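Local coordinates for Alr1585 protein (Nostoc sp., PDB 5C2I) that is a haem-containing DyP-type (dye-decolorizing) peroxidase, which probably uses hydrogen peroxide to oxidise dyes and other organic substrates, at residues 114-128 and 448-460. The protein carries 1 engineered substitution. Sequence-based numbering, arbitrary orientation.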
loop_
_atom_site.group_PDB
_atom_site.type_symbol
_atom_site.label_atom_id
_atom_site.label_comp_id
_atom_site.label_asym_id
_atom_site.label_seq_id
_atom_site.Cartn_x
_atom_site.Cartn_y
_atom_site.Cartn_z
ATOM N N PRO A 114 -26.288 -33.868 23.155
ATOM C CA PRO A 114 -24.969 -34.440 22.906
ATOM C C PRO A 114 -24.282 -34.930 24.175
ATOM O O PRO A 114 -24.316 -34.242 25.216
ATOM C CB PRO A 114 -24.210 -33.289 22.195
ATOM C CG PRO A 114 -25.315 -32.557 21.462
ATOM C CD PRO A 114 -26.480 -32.596 22.425
ATOM N N GLY A 115 -23.657 -36.103 24.071
ATOM C CA GLY A 115 -23.185 -36.831 25.223
ATOM C C GLY A 115 -21.849 -36.463 25.834
ATOM O O GLY A 115 -21.548 -36.926 26.934
ATOM N N ASP A 116 -21.052 -35.633 25.181
ATOM C CA ASP A 116 -19.692 -35.322 25.682
ATOM C C ASP A 116 -19.743 -34.767 27.087
ATOM O O ASP A 116 -20.514 -33.835 27.369
ATOM C CB ASP A 116 -19.012 -34.348 24.714
ATOM C CG ASP A 116 -17.626 -33.941 25.156
ATOM O OD1 ASP A 116 -17.508 -32.965 25.912
ATOM O OD2 ASP A 116 -16.670 -34.628 24.758
ATOM N N LYS A 117 -18.952 -35.321 28.017
ATOM C CA LYS A 117 -19.114 -34.922 29.442
ATOM C C LYS A 117 -18.705 -33.472 29.742
ATOM O O LYS A 117 -19.449 -32.750 30.424
ATOM C CB LYS A 117 -18.409 -35.904 30.401
ATOM C CG LYS A 117 -19.032 -37.273 30.504
ATOM C CD LYS A 117 -18.235 -38.121 31.503
ATOM C CE LYS A 117 -18.964 -39.385 31.922
ATOM N NZ LYS A 117 -19.649 -40.040 30.774
ATOM N N PRO A 118 -17.539 -33.017 29.243
ATOM C CA PRO A 118 -17.206 -31.623 29.497
ATOM C C PRO A 118 -18.273 -30.695 28.898
ATOM O O PRO A 118 -18.653 -29.701 29.532
ATOM C CB PRO A 118 -15.858 -31.463 28.788
ATOM C CG PRO A 118 -15.234 -32.836 28.948
ATOM C CD PRO A 118 -16.370 -33.789 28.792
ATOM N N PHE A 119 -18.724 -31.004 27.696
ATOM C CA PHE A 119 -19.773 -30.181 27.037
ATOM C C PHE A 119 -21.002 -30.075 27.946
ATOM O O PHE A 119 -21.512 -28.978 28.163
ATOM C CB PHE A 119 -20.135 -30.796 25.670
ATOM C CG PHE A 119 -21.458 -30.340 25.137
ATOM C CD1 PHE A 119 -21.569 -29.129 24.519
ATOM C CD2 PHE A 119 -22.597 -31.110 25.321
ATOM C CE1 PHE A 119 -22.800 -28.706 24.004
ATOM C CE2 PHE A 119 -23.822 -30.709 24.808
ATOM C CZ PHE A 119 -23.934 -29.496 24.169
ATOM N N ARG A 120 -21.417 -31.199 28.530
ATOM C CA ARG A 120 -22.571 -31.189 29.463
ATOM C C ARG A 120 -22.316 -30.446 30.759
ATOM O O ARG A 120 -23.189 -29.740 31.282
ATOM C CB ARG A 120 -23.005 -32.577 29.777
ATOM C CG ARG A 120 -23.626 -33.254 28.580
ATOM C CD ARG A 120 -24.209 -34.567 29.012
ATOM N NE ARG A 120 -25.070 -35.060 27.982
ATOM C CZ ARG A 120 -25.989 -35.969 28.146
ATOM N NH1 ARG A 120 -26.157 -36.544 29.307
ATOM N NH2 ARG A 120 -26.686 -36.331 27.108
ATOM N N MET A 121 -21.114 -30.544 31.257
ATOM C CA MET A 121 -20.773 -29.871 32.497
ATOM C C MET A 121 -20.721 -28.347 32.311
ATOM O O MET A 121 -21.081 -27.605 33.207
ATOM C CB MET A 121 -19.441 -30.425 33.020
ATOM C CG MET A 121 -19.587 -31.863 33.510
ATOM S SD MET A 121 -18.012 -32.702 33.642
ATOM C CE MET A 121 -17.517 -32.220 35.329
ATOM N N GLY A 122 -20.205 -27.893 31.174
ATOM C CA GLY A 122 -19.989 -26.468 30.943
ATOM C C GLY A 122 -18.621 -26.013 31.457
ATOM O O GLY A 122 -18.075 -26.583 32.391
ATOM N N MET A 123 -18.077 -24.971 30.834
ATOM C CA MET A 123 -16.727 -24.471 31.198
ATOM C C MET A 123 -16.703 -23.743 32.546
ATOM O O MET A 123 -15.649 -23.523 33.103
ATOM C CB MET A 123 -16.167 -23.569 30.080
ATOM C CG MET A 123 -14.651 -23.409 30.128
ATOM S SD MET A 123 -13.994 -22.512 28.739
ATOM C CE MET A 123 -14.239 -23.690 27.380
ATOM N N LYS A 124 -17.865 -23.332 33.047
ATOM C CA LYS A 124 -17.953 -22.748 34.389
ATOM C C LYS A 124 -17.961 -23.802 35.503
ATOM O O LYS A 124 -17.764 -23.439 36.688
ATOM C CB LYS A 124 -19.212 -21.925 34.535
ATOM C CG LYS A 124 -19.246 -20.659 33.713
ATOM C CD LYS A 124 -20.561 -19.922 34.000
ATOM C CE LYS A 124 -20.649 -18.624 33.254
ATOM N NZ LYS A 124 -20.999 -18.809 31.824
ATOM N N ASN A 125 -18.150 -25.081 35.152
ATOM C CA ASN A 125 -18.216 -26.152 36.146
ATOM C C ASN A 125 -16.924 -26.196 36.975
ATOM O O ASN A 125 -15.818 -26.101 36.421
ATOM C CB ASN A 125 -18.483 -27.486 35.465
ATOM C CG ASN A 125 -18.385 -28.678 36.408
ATOM O OD1 ASN A 125 -17.290 -29.107 36.784
ATOM N ND2 ASN A 125 -19.535 -29.257 36.747
ATOM N N GLU A 126 -17.063 -26.322 38.303
ATOM C CA GLU A 126 -15.912 -26.219 39.198
ATOM C C GLU A 126 -14.876 -27.338 38.974
ATOM O O GLU A 126 -13.671 -27.093 39.046
ATOM C CB GLU A 126 -16.403 -26.189 40.678
ATOM C CG GLU A 126 -15.320 -26.215 41.741
ATOM C CD GLU A 126 -14.368 -25.030 41.657
ATOM O OE1 GLU A 126 -14.687 -24.021 40.971
ATOM O OE2 GLU A 126 -13.257 -25.131 42.217
ATOM N N GLU A 127 -15.341 -28.542 38.666
ATOM C CA GLU A 127 -14.430 -29.661 38.420
ATOM C C GLU A 127 -13.652 -29.426 37.128
ATOM O O GLU A 127 -12.448 -29.633 37.067
ATOM C CB GLU A 127 -15.178 -31.005 38.267
ATOM C CG GLU A 127 -15.809 -31.546 39.531
ATOM C CD GLU A 127 -16.574 -32.861 39.281
ATOM O OE1 GLU A 127 -16.279 -33.634 38.321
ATOM O OE2 GLU A 127 -17.515 -33.093 40.028
ATOM N N ILE A 128 -14.337 -28.932 36.109
ATOM C CA ILE A 128 -13.686 -28.540 34.864
ATOM C C ILE A 128 -12.637 -27.452 35.090
ATOM O O ILE A 128 -11.486 -27.584 34.641
ATOM C CB ILE A 128 -14.720 -28.028 33.837
ATOM C CG1 ILE A 128 -15.631 -29.183 33.395
ATOM C CG2 ILE A 128 -14.036 -27.349 32.648
ATOM C CD1 ILE A 128 -14.972 -30.212 32.497
ATOM N N ILE A 448 -0.497 -15.305 29.472
ATOM C CA ILE A 448 -1.825 -15.534 28.887
ATOM C C ILE A 448 -2.842 -15.704 30.011
ATOM O O ILE A 448 -2.568 -16.436 30.982
ATOM C CB ILE A 448 -1.767 -16.759 27.961
ATOM C CG1 ILE A 448 -0.870 -16.414 26.769
ATOM C CG2 ILE A 448 -3.154 -17.182 27.522
ATOM C CD1 ILE A 448 -0.464 -17.595 25.882
ATOM N N ASN A 449 -3.941 -14.956 29.964
ATOM C CA ASN A 449 -4.981 -15.014 30.993
ATOM C C ASN A 449 -6.293 -15.455 30.368
ATOM O O ASN A 449 -6.736 -14.859 29.369
ATOM C CB ASN A 449 -5.230 -13.641 31.621
ATOM C CG ASN A 449 -3.957 -12.941 32.024
ATOM O OD1 ASN A 449 -3.132 -13.506 32.746
ATOM N ND2 ASN A 449 -3.778 -11.691 31.548
ATOM N N MET A 450 -6.900 -16.474 30.941
ATOM C CA MET A 450 -8.219 -16.945 30.515
ATOM C C MET A 450 -9.279 -15.951 30.967
ATOM O O MET A 450 -9.467 -15.733 32.178
ATOM C CB MET A 450 -8.449 -18.319 31.132
ATOM C CG MET A 450 -9.866 -18.833 31.131
ATOM S SD MET A 450 -10.645 -18.937 29.516
ATOM C CE MET A 450 -12.175 -19.738 30.033
ATOM N N LYS A 451 -9.992 -15.365 30.012
ATOM C CA LYS A 451 -10.991 -14.331 30.304
ATOM C C LYS A 451 -12.436 -14.814 30.155
ATOM O O LYS A 451 -13.363 -14.061 30.397
ATOM C CB LYS A 451 -10.777 -13.138 29.344
ATOM C CG LYS A 451 -9.411 -12.459 29.425
ATOM C CD LYS A 451 -8.972 -12.127 30.835
ATOM C CE LYS A 451 -9.838 -11.060 31.423
ATOM N NZ LYS A 451 -9.219 -10.616 32.697
ATOM N N GLY A 452 -12.626 -16.045 29.739
ATOM C CA GLY A 452 -13.945 -16.631 29.634
ATOM C C GLY A 452 -14.126 -17.491 28.403
ATOM O O GLY A 452 -13.314 -17.472 27.475
ATOM N N GLY A 453 -15.182 -18.295 28.414
ATOM C CA GLY A 453 -15.443 -19.198 27.275
ATOM C C GLY A 453 -16.552 -20.178 27.579
ATOM O O GLY A 453 -17.185 -20.093 28.620
ATOM N N GLU A 454 -16.783 -21.096 26.657
ATOM C CA GLU A 454 -17.772 -22.139 26.834
ATOM C C GLU A 454 -17.542 -23.225 25.843
ATOM O O GLU A 454 -16.856 -23.032 24.812
ATOM C CB GLU A 454 -19.184 -21.556 26.687
ATOM C CG GLU A 454 -20.352 -22.469 26.990
ATOM C CD GLU A 454 -20.294 -23.097 28.375
ATOM O OE1 GLU A 454 -19.557 -24.090 28.539
ATOM O OE2 GLU A 454 -20.980 -22.606 29.278
ATOM N N TYR A 455 -18.100 -24.387 26.168
ATOM C CA TYR A 455 -18.122 -25.529 25.275
ATOM C C TYR A 455 -19.440 -25.567 24.524
ATOM O O TYR A 455 -20.501 -25.372 25.126
ATOM C CB TYR A 455 -18.065 -26.796 26.080
ATOM C CG TYR A 455 -16.842 -27.045 26.941
ATOM C CD1 TYR A 455 -15.555 -27.040 26.411
ATOM C CD2 TYR A 455 -16.990 -27.370 28.292
ATOM C CE1 TYR A 455 -14.437 -27.322 27.206
ATOM C CE2 TYR A 455 -15.897 -27.689 29.072
ATOM C CZ TYR A 455 -14.623 -27.669 28.514
ATOM O OH TYR A 455 -13.542 -28.013 29.316
ATOM N N PHE A 456 -19.384 -25.832 23.232
ATOM C CA PHE A 456 -20.580 -25.934 22.391
ATOM C C PHE A 456 -20.566 -27.164 21.515
ATOM O O PHE A 456 -19.522 -27.808 21.333
ATOM C CB PHE A 456 -20.688 -24.738 21.442
ATOM C CG PHE A 456 -20.689 -23.378 22.120
ATOM C CD1 PHE A 456 -19.491 -22.728 22.399
ATOM C CD2 PHE A 456 -21.853 -22.728 22.392
ATOM C CE1 PHE A 456 -19.492 -21.494 23.007
ATOM C CE2 PHE A 456 -21.869 -21.467 22.964
ATOM C CZ PHE A 456 -20.674 -20.859 23.310
ATOM N N PHE A 457 -21.726 -27.457 20.918
ATOM C CA PHE A 457 -21.840 -28.440 19.837
ATOM C C PHE A 457 -22.319 -27.690 18.604
ATOM O O PHE A 457 -23.195 -26.819 18.705
ATOM C CB PHE A 457 -22.831 -29.509 20.224
ATOM C CG PHE A 457 -22.902 -30.651 19.254
ATOM C CD1 PHE A 457 -21.825 -31.498 19.078
ATOM C CD2 PHE A 457 -24.036 -30.874 18.535
ATOM C CE1 PHE A 457 -21.877 -32.546 18.179
ATOM C CE2 PHE A 457 -24.141 -31.967 17.662
ATOM C CZ PHE A 457 -23.031 -32.781 17.452
ATOM N N ALA A 458 -21.683 -27.965 17.465
ATOM C CA ALA A 458 -22.142 -27.519 16.153
ATOM C C ALA A 458 -23.107 -28.571 15.629
ATOM O O ALA A 458 -22.666 -29.623 15.181
ATOM C CB ALA A 458 -20.967 -27.376 15.202
ATOM N N PRO A 459 -24.436 -28.317 15.689
ATOM C CA PRO A 459 -25.352 -29.352 15.242
ATOM C C PRO A 459 -25.392 -29.505 13.727
ATOM O O PRO A 459 -24.928 -28.635 13.007
ATOM C CB PRO A 459 -26.721 -28.878 15.781
ATOM C CG PRO A 459 -26.422 -27.771 16.722
ATOM C CD PRO A 459 -25.143 -27.161 16.244
ATOM N N SER A 460 -25.949 -30.614 13.260
ATOM C CA SER A 460 -26.211 -30.808 11.845
ATOM C C SER A 460 -27.209 -29.754 11.409
ATOM O O SER A 460 -28.004 -29.240 12.232
ATOM C CB SER A 460 -26.782 -32.218 11.603
ATOM O OG SER A 460 -28.071 -32.381 12.190
HETATM O O HOH W 1 -22.114 -26.516 27.215
HETATM O O HOH W 2 -20.602 -23.204 31.969
#
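Tyr455 rises from strand 448-458 into the hollow formed by helix 117-121 and the turn after it, where Met123 and Pro118 close on its ring. The strand belongs to the antiparallel sheet of the C-terminal half of the DyP peroxidase fold, two alpha+beta ferredoxin-like halves, and the helix comes from the N-terminal half. Packing is tight round the tyrosine. Met123 CE lies over one ring face, 4.0 Å from the centroid, a CH-pi contact, and Met123 SD stands farther above the same face as a Met-aromatic contact; the bend at chi3 (-70°) turns the methyl from the sulfur down to the ring, while Met123 SD touches Met450 CE at 3.6 Å. Pro118 CB makes an off-centre CH-pi contact with the same ring, and Ile128 CG2 meets the ring edge beside OH, whose hydrogen bond goes to Asn398. With an alanine at Tyr455, a gap would probably open between Met123 and Pro118, and Asn398 would lose its hydroxyl partner. Farther along, Pro114 CG sits over a face of Phe457, while Phe119 CE1 reaches the backbone at Phe457 N, 3.5 Å away. The other flank, past Glu454, is looser and hydrated. Water 1 bridges Phe119 O and Tyr455 O, and water 2 links Lys124 N with Glu454 OE2; partly exposed Lys124 holds its NZ 4.6 Å from Glu454 OE2, too far for a salt bridge; its hydrogen bonds go to the backbone carbonyls of Phe144 and Ser146. Ile448, at the far end of the strand, touches the haem. Where the tight and wet sides join, two amides grip the buried carboxylate oxygen Glu454 OE1: Tyr455 N on its anti lone pair, and Met123 N from the syn side at 2.9 Å, tilted 24° out of the carboxylate plane.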